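Local atomic coordinates of DUF3863 domain-containing protein (PDB entry 3LM3), a protein that is of unknown function but probably acts as a glycoside hydrolase or deacetylase. Residues R45-V48 against D49-L53; Y333-N336 against D337-N340. One frame throughout, in Å; residues are numbered along the deposited sequence.

Contact 1 of 2, residues R45-V48 against D49-L53; sequences RDEV and DWHTL
An Asx turn at D46 leads into a short 3-10 turn in the loop between strand 21-29 and helix 53-64, and here R45 and E47 pack on W50 while H51 reaches back to E47. The turn is set by OD1 of D46, which accepts from V48 N at 3.0 Å. E47 O is then gripped twice, from opposite faces of its carbonyl plane: by the backbone N of W50 at 2.9 Å, and by H51 ND1 at 2.8 Å in a nearly straight bond (169°) lying in the imidazole plane. This bond helps to hold the rotation of the H51 ring, whose CE1 also faces OE1 of E47. One face of the indole takes two aliphatic contacts: R45 CD stands 3.8 Å from the centroid of the six-membered ring, and E47 CA lies over the five-membered ring. R45 runs its chain out with CG turned away from the backbone N (chi1 180°) and bends it at chi3, which lays the guanidinium almost parallel to the indole, planes 14° apart. From there NH1 forms an in-plane salt bridge of 2.9 Å to E47 OE2. The buried E47 carboxylate is held further by R30, which pairs with OE1, and by Q289, which donates to OE2. Water 1 bridges the two segments, donating to D46 O and accepting from D49 N at 2.9 Å.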
ATOM      1  N   ARG A  45       3.104 -23.062  -4.516  1.00 14.68           N
ATOM      2  CA  ARG A  45       2.052 -23.237  -5.511  1.00 13.94           C
ATOM      3  C   ARG A  45       2.483 -22.840  -6.927  1.00 15.23           C
ATOM      4  O   ARG A  45       2.896 -21.709  -7.167  1.00 13.95           O
ATOM      5  CB  ARG A  45       0.812 -22.445  -5.128  1.00 14.33           C
ATOM      6  CG  ARG A  45      -0.333 -22.588  -6.144  1.00 12.96           C
ATOM      7  CD  ARG A  45      -1.266 -21.425  -5.998  1.00 13.77           C
ATOM      8  NE  ARG A  45      -1.972 -21.440  -4.728  1.00 14.95           N
ATOM      9  CZ  ARG A  45      -2.494 -20.379  -4.132  1.00 15.40           C
ATOM     10  NH1 ARG A  45      -2.342 -19.150  -4.624  1.00 13.29           N
ATOM     11  NH2 ARG A  45      -3.160 -20.543  -2.990  1.00 17.84           N
ATOM     12  N   ASP A  46       2.331 -23.758  -7.867  1.00 10.47           N
ATOM     13  CA  ASP A  46       2.595 -23.528  -9.284  1.00  9.74           C
ATOM     14  C   ASP A  46       1.345 -22.897  -9.903  1.00 11.09           C
ATOM     15  O   ASP A  46       0.297 -23.547  -9.991  1.00 13.52           O
ATOM     16  CB  ASP A  46       2.932 -24.847  -9.960  1.00 10.72           C
ATOM     17  CG  ASP A  46       3.119 -24.738 -11.459  1.00 14.00           C
ATOM     18  OD1 ASP A  46       2.913 -23.677 -12.065  1.00 14.31           O
ATOM     19  OD2 ASP A  46       3.487 -25.754 -12.108  1.00 17.69           O
ATOM     20  N   GLU A  47       1.440 -21.623 -10.298  1.00  9.50           N
ATOM     21  CA  GLU A  47       0.306 -20.890 -10.855  1.00  9.11           C
ATOM     22  C   GLU A  47       0.378 -20.658 -12.356  1.00  9.26           C
ATOM     23  O   GLU A  47      -0.359 -19.804 -12.879  1.00  8.70           O
ATOM     24  CB  GLU A  47       0.152 -19.546 -10.135  1.00  7.48           C
ATOM     25  CG  GLU A  47      -0.260 -19.650  -8.683  1.00  9.02           C
ATOM     26  CD  GLU A  47      -0.435 -18.310  -8.039  1.00 11.04           C
ATOM     27  OE1 GLU A  47       0.199 -17.338  -8.527  1.00 15.28           O
ATOM     28  OE2 GLU A  47      -1.163 -18.155  -7.043  1.00  9.44           O
ATOM     29  N   VAL A  48       1.231 -21.389 -13.081  1.00  8.89           N
ATOM     30  CA  VAL A  48       1.287 -21.225 -14.517  0.60  8.56           C
ATOM     31  C   VAL A  48      -0.097 -21.314 -15.162  1.00  8.79           C
ATOM     32  O   VAL A  48      -0.465 -20.466 -15.965  1.00 10.33           O
ATOM     33  CB  VAL A  48       2.299 -22.204 -15.136  0.60  8.34           C
ATOM     34  CG1 VAL A  48       2.136 -22.259 -16.642  0.60  9.64           C
ATOM     35  CG2 VAL A  48       3.722 -21.794 -14.697  0.60 11.50           C
ATOM     36  N   ASP A  49      -0.890 -22.310 -14.774  1.00  9.08           N
ATOM     37  CA  ASP A  49      -2.190 -22.510 -15.365  1.00  9.96           C
ATOM     38  C   ASP A  49      -3.238 -21.534 -14.863  1.00  8.24           C
ATOM     39  O   ASP A  49      -4.327 -21.452 -15.410  1.00 11.55           O
ATOM     40  CB  ASP A  49      -2.651 -23.951 -15.123  1.00  9.33           C
ATOM     41  CG  ASP A  49      -1.749 -24.991 -15.782  1.00 13.77           C
ATOM     42  OD1 ASP A  49      -0.966 -24.682 -16.715  1.00 13.51           O
ATOM     43  OD2 ASP A  49      -1.822 -26.164 -15.350  1.00 12.07           O
ATOM     44  N   TRP A  50      -2.899 -20.741 -13.835  1.00  8.81           N
ATOM     45  CA  TRP A  50      -3.800 -19.766 -13.240  1.00  9.00           C
ATOM     46  C   TRP A  50      -3.695 -18.395 -13.930  1.00  8.37           C
ATOM     47  O   TRP A  50      -4.435 -17.461 -13.584  1.00  9.97           O
ATOM     48  CB  TRP A  50      -3.492 -19.582 -11.746  1.00  8.50           C
ATOM     49  CG  TRP A  50      -3.604 -20.823 -10.897  1.00  7.51           C
ATOM     50  CD1 TRP A  50      -3.315 -22.088 -11.256  1.00  8.13           C
ATOM     51  CD2 TRP A  50      -4.009 -20.871  -9.531  1.00  6.33           C
ATOM     52  NE1 TRP A  50      -3.531 -22.946 -10.196  1.00  9.03           N
ATOM     53  CE2 TRP A  50      -3.956 -22.217  -9.122  1.00  6.62           C
ATOM     54  CE3 TRP A  50      -4.430 -19.910  -8.621  1.00  8.06           C
ATOM     55  CZ2 TRP A  50      -4.312 -22.617  -7.831  1.00  6.23           C
ATOM     56  CZ3 TRP A  50      -4.782 -20.317  -7.341  1.00  8.17           C
ATOM     57  CH2 TRP A  50      -4.721 -21.643  -6.973  1.00  6.92           C
ATOM     58  N   HIS A  51      -2.778 -18.299 -14.902  1.00  6.82           N
ATOM     59  CA  HIS A  51      -2.504 -17.075 -15.633  1.00  6.48           C
ATOM     60  C   HIS A  51      -2.819 -17.330 -17.096  1.00  7.23           C
ATOM     61  O   HIS A  51      -2.157 -18.123 -17.751  1.00  7.81           O
ATOM     62  CB  HIS A  51      -1.058 -16.609 -15.452  1.00  8.09           C
ATOM     63  CG  HIS A  51      -0.767 -16.127 -14.065  1.00  7.26           C
ATOM     64  ND1 HIS A  51      -0.483 -16.975 -13.020  1.00  7.36           N
ATOM     65  CD2 HIS A  51      -0.828 -14.883 -13.535  1.00  7.25           C
ATOM     66  CE1 HIS A  51      -0.350 -16.261 -11.908  1.00  6.55           C
ATOM     67  NE2 HIS A  51      -0.546 -14.985 -12.198  1.00  7.28           N
ATOM     68  N   THR A  52      -3.848 -16.666 -17.598  1.00  8.38           N
ATOM     69  CA  THR A  52      -4.266 -16.801 -18.992  1.00  6.94           C
ATOM     70  C   THR A  52      -4.484 -15.415 -19.587  1.00  7.86           C
ATOM     71  O   THR A  52      -4.833 -14.448 -18.882  1.00  9.54           O
ATOM     72  CB  THR A  52      -5.545 -17.636 -19.194  1.00  9.49           C
ATOM     73  OG1 THR A  52      -6.671 -16.912 -18.707  1.00 10.64           O
ATOM     74  CG2 THR A  52      -5.423 -19.000 -18.521  1.00 12.02           C
ATOM     75  N   LEU A  53      -4.310 -15.328 -20.903  1.00  8.63           N
ATOM     76  CA  LEU A  53      -4.617 -14.103 -21.613  1.00  8.95           C
ATOM     77  C   LEU A  53      -6.074 -13.704 -21.408  1.00  8.85           C
ATOM     78  O   LEU A  53      -6.362 -12.563 -21.115  1.00  8.20           O
ATOM     79  CB  LEU A  53      -4.329 -14.280 -23.100  1.00  9.74           C
ATOM     80  CG  LEU A  53      -4.792 -13.137 -24.028  1.00  9.57           C
ATOM     81  CD1 LEU A  53      -4.142 -11.775 -23.674  1.00 10.26           C
ATOM     82  CD2 LEU A  53      -4.519 -13.522 -25.485  1.00 11.47           C
TER
HETATM   83  O   HOH W   1      -0.339 -24.381 -12.765  1.00 12.55           O

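Contact 2 of 2, residues Y333-N336 against D337-N340; sequences YKSN and DDWN
N336 and W339 lie side by side, and the indole NE1 donates to OD1 of N336 at 2.8 Å. The bond runs in the plane of the indole, whose ring stands 74° from the amide, and N336 O sits over one indole face. The W339 CG lies between its own backbone N and carbonyl carbon (chi1 56°), a placement that folds the ring back over the preceding turn. W339 CB meanwhile rests 3.9 Å from Y333 CD1, while the edge of the Y333 ring faces D338 O. With the indole of W339 cut back to an alanine, N336 OD1 would probably lose its indole donor and a gap would open beside the N336 amide. Around this pair the backbone is tied by side chains: D338 OD2 accepts from K334 N at 2.9 Å on its anti side and more weakly from S335 N, and S335 OG accepts from D337 N at 3.0 Å. Water 2 links S335 OG to D338 OD1, and water 3 donates to both N336 O and W339 O. Farther out, N336 ND2 donates to the carbonyls of Y193 and A203, W329 stacks on Y333 and also meets W339, and K365 pairs with D337. All of this is built on a type I beta turn from S335 to D338, closed by D338 N donating to S335 O at 3.2 Å, in the connection from helix 322-332 to strand 341-346.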
ATOM      1  N   TYR A 333       4.953  18.212  -3.236  1.00  8.05           N
ATOM      2  CA  TYR A 333       5.586  18.080  -1.931  1.00  6.78           C
ATOM      3  C   TYR A 333       7.052  17.786  -2.145  1.00  8.45           C
ATOM      4  O   TYR A 333       7.391  16.776  -2.755  1.00  8.28           O
ATOM      5  CB  TYR A 333       4.929  16.916  -1.143  1.00  8.25           C
ATOM      6  CG  TYR A 333       3.446  17.119  -0.858  1.00  7.35           C
ATOM      7  CD1 TYR A 333       3.043  17.785   0.294  1.00 10.17           C
ATOM      8  CD2 TYR A 333       2.466  16.700  -1.736  1.00  9.77           C
ATOM      9  CE1 TYR A 333       1.685  18.013   0.554  1.00 12.09           C
ATOM     10  CE2 TYR A 333       1.102  16.932  -1.484  1.00 10.64           C
ATOM     11  CZ  TYR A 333       0.740  17.587  -0.332  1.00 12.41           C
ATOM     12  OH  TYR A 333      -0.597  17.825  -0.081  1.00 12.02           O
ATOM     13  N   LYS A 334       7.917  18.672  -1.654  1.00  9.20           N
ATOM     14  CA  LYS A 334       9.344  18.583  -1.917  1.00  8.99           C
ATOM     15  C   LYS A 334      10.195  18.133  -0.738  1.00  9.45           C
ATOM     16  O   LYS A 334      11.371  17.793  -0.918  1.00 10.69           O
ATOM     17  CB  LYS A 334       9.847  19.944  -2.398  1.00  9.61           C
ATOM     18  CG  LYS A 334       9.187  20.433  -3.700  1.00  9.24           C
ATOM     19  CD  LYS A 334       9.412  19.424  -4.837  1.00 14.23           C
ATOM     20  CE  LYS A 334       8.887  19.904  -6.146  1.00 16.74           C
ATOM     21  NZ  LYS A 334       9.047  18.846  -7.175  1.00 13.46           N
ATOM     22  N   SER A 335       9.624  18.153   0.460  1.00  9.72           N
ATOM     23  CA  SER A 335      10.293  17.613   1.663  1.00  9.33           C
ATOM     24  C   SER A 335       9.209  17.131   2.588  1.00 10.86           C
ATOM     25  O   SER A 335       8.020  17.370   2.353  1.00  9.26           O
ATOM     26  CB  SER A 335      11.145  18.656   2.370  1.00 11.16           C
ATOM     27  OG  SER A 335      10.348  19.464   3.193  1.00 12.72           O
ATOM     28  N   ASN A 336       9.597  16.481   3.670  1.00  8.99           N
ATOM     29  CA  ASN A 336       8.613  16.032   4.620  1.00  8.29           C
ATOM     30  C   ASN A 336       8.120  17.112   5.556  1.00  8.72           C
ATOM     31  O   ASN A 336       7.253  16.859   6.371  1.00 10.01           O
ATOM     32  CB  ASN A 336       9.141  14.826   5.393  1.00  7.57           C
ATOM     33  CG  ASN A 336       9.393  13.626   4.486  1.00  8.39           C
ATOM     34  OD1 ASN A 336       8.608  13.349   3.560  1.00  9.04           O
ATOM     35  ND2 ASN A 336      10.467  12.890   4.746  1.00  7.59           N
ATOM     36  N   ASP A 337       8.612  18.335   5.387  1.00  8.79           N
ATOM     37  CA  ASP A 337       8.024  19.464   6.094  1.00  9.76           C
ATOM     38  C   ASP A 337       6.727  19.930   5.444  1.00 11.64           C
ATOM     39  O   ASP A 337       5.997  20.729   6.031  1.00 14.53           O
ATOM     40  CB  ASP A 337       8.980  20.656   6.106  1.00 12.38           C
ATOM     41  CG  ASP A 337      10.245  20.397   6.890  1.00 18.98           C
ATOM     42  OD1 ASP A 337      10.188  19.701   7.922  1.00 19.62           O
ATOM     43  OD2 ASP A 337      11.283  20.970   6.480  1.00 23.95           O
ATOM     44  N   ASP A 338       6.457  19.465   4.230  1.00 10.70           N
ATOM     45  CA  ASP A 338       5.378  19.996   3.407  1.00 11.30           C
ATOM     46  C   ASP A 338       4.033  19.298   3.624  1.00 10.86           C
ATOM     47  O   ASP A 338       3.021  19.776   3.108  1.00 10.59           O
ATOM     48  CB  ASP A 338       5.738  19.895   1.915  1.00 10.41           C
ATOM     49  CG  ASP A 338       6.855  20.824   1.508  1.00 12.98           C
ATOM     50  OD1 ASP A 338       7.217  21.742   2.288  1.00 14.35           O
ATOM     51  OD2 ASP A 338       7.355  20.656   0.364  1.00 14.50           O
ATOM     52  N   TRP A 339       4.019  18.185   4.361  1.00  9.00           N
ATOM     53  CA  TRP A 339       2.792  17.431   4.584  1.00  7.81           C
ATOM     54  C   TRP A 339       2.530  17.181   6.058  1.00  9.09           C
ATOM     55  O   TRP A 339       3.420  17.221   6.888  1.00  9.93           O
ATOM     56  CB  TRP A 339       2.794  16.093   3.835  1.00  8.73           C
ATOM     57  CG  TRP A 339       3.960  15.197   4.133  1.00  7.22           C
ATOM     58  CD1 TRP A 339       5.115  15.103   3.414  1.00  7.43           C
ATOM     59  CD2 TRP A 339       4.079  14.242   5.206  1.00  6.91           C
ATOM     60  NE1 TRP A 339       5.932  14.160   3.953  1.00  7.92           N
ATOM     61  CE2 TRP A 339       5.336  13.629   5.069  1.00  7.77           C
ATOM     62  CE3 TRP A 339       3.253  13.847   6.253  1.00  9.00           C
ATOM     63  CZ2 TRP A 339       5.790  12.664   5.954  1.00  8.13           C
ATOM     64  CZ3 TRP A 339       3.710  12.871   7.128  1.00  7.78           C
ATOM     65  CH2 TRP A 339       4.975  12.312   6.982  1.00  7.20           C
ATOM     66  N   ASN A 340       1.258  16.962   6.365  1.00  9.25           N
ATOM     67  CA  ASN A 340       0.802  16.712   7.712  1.00  9.95           C
ATOM     68  C   ASN A 340      -0.568  16.080   7.523  1.00 10.27           C
ATOM     69  O   ASN A 340      -1.490  16.753   7.093  1.00 12.68           O
ATOM     70  CB  ASN A 340       0.747  18.028   8.508  1.00 10.06           C
ATOM     71  CG  ASN A 340       0.416  17.835   9.960  1.00 13.23           C
ATOM     72  OD1 ASN A 340      -0.249  16.899  10.339  1.00 14.27           O
ATOM     73  ND2 ASN A 340       0.910  18.757  10.797  1.00 21.43           N
TER
HETATM   74  O   HOH W   2      10.053  21.886   2.206  1.00 24.30           O
HETATM   75  O   HOH W   3       5.531  17.106   8.533  1.00 10.87           O

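Overall arrangement
From the N terminus, the chain leaves strand 21-29 of the parallel sheet and reaches contact 1, a tight turn in the loop that delivers it to helix 53-64. Residues of helix 86-102 border this turn, as does the loop holding Q289, after strand 280-287, a neighbour of strand 21-29 in the sheet. Contact 2 comes much later, turning the chain from helix 322-332 into strand 341-346, an outermost strand of the four-stranded antiparallel sheet. The two are local and in series, neither nested nor crossing. Contacts 1 and 2 lie on opposite sides of the chain's centre. The centres of contact 1 and contact 2 are about 42 Å apart, and the nearest atoms of contact 1 and contact 2 about 34 Å apart.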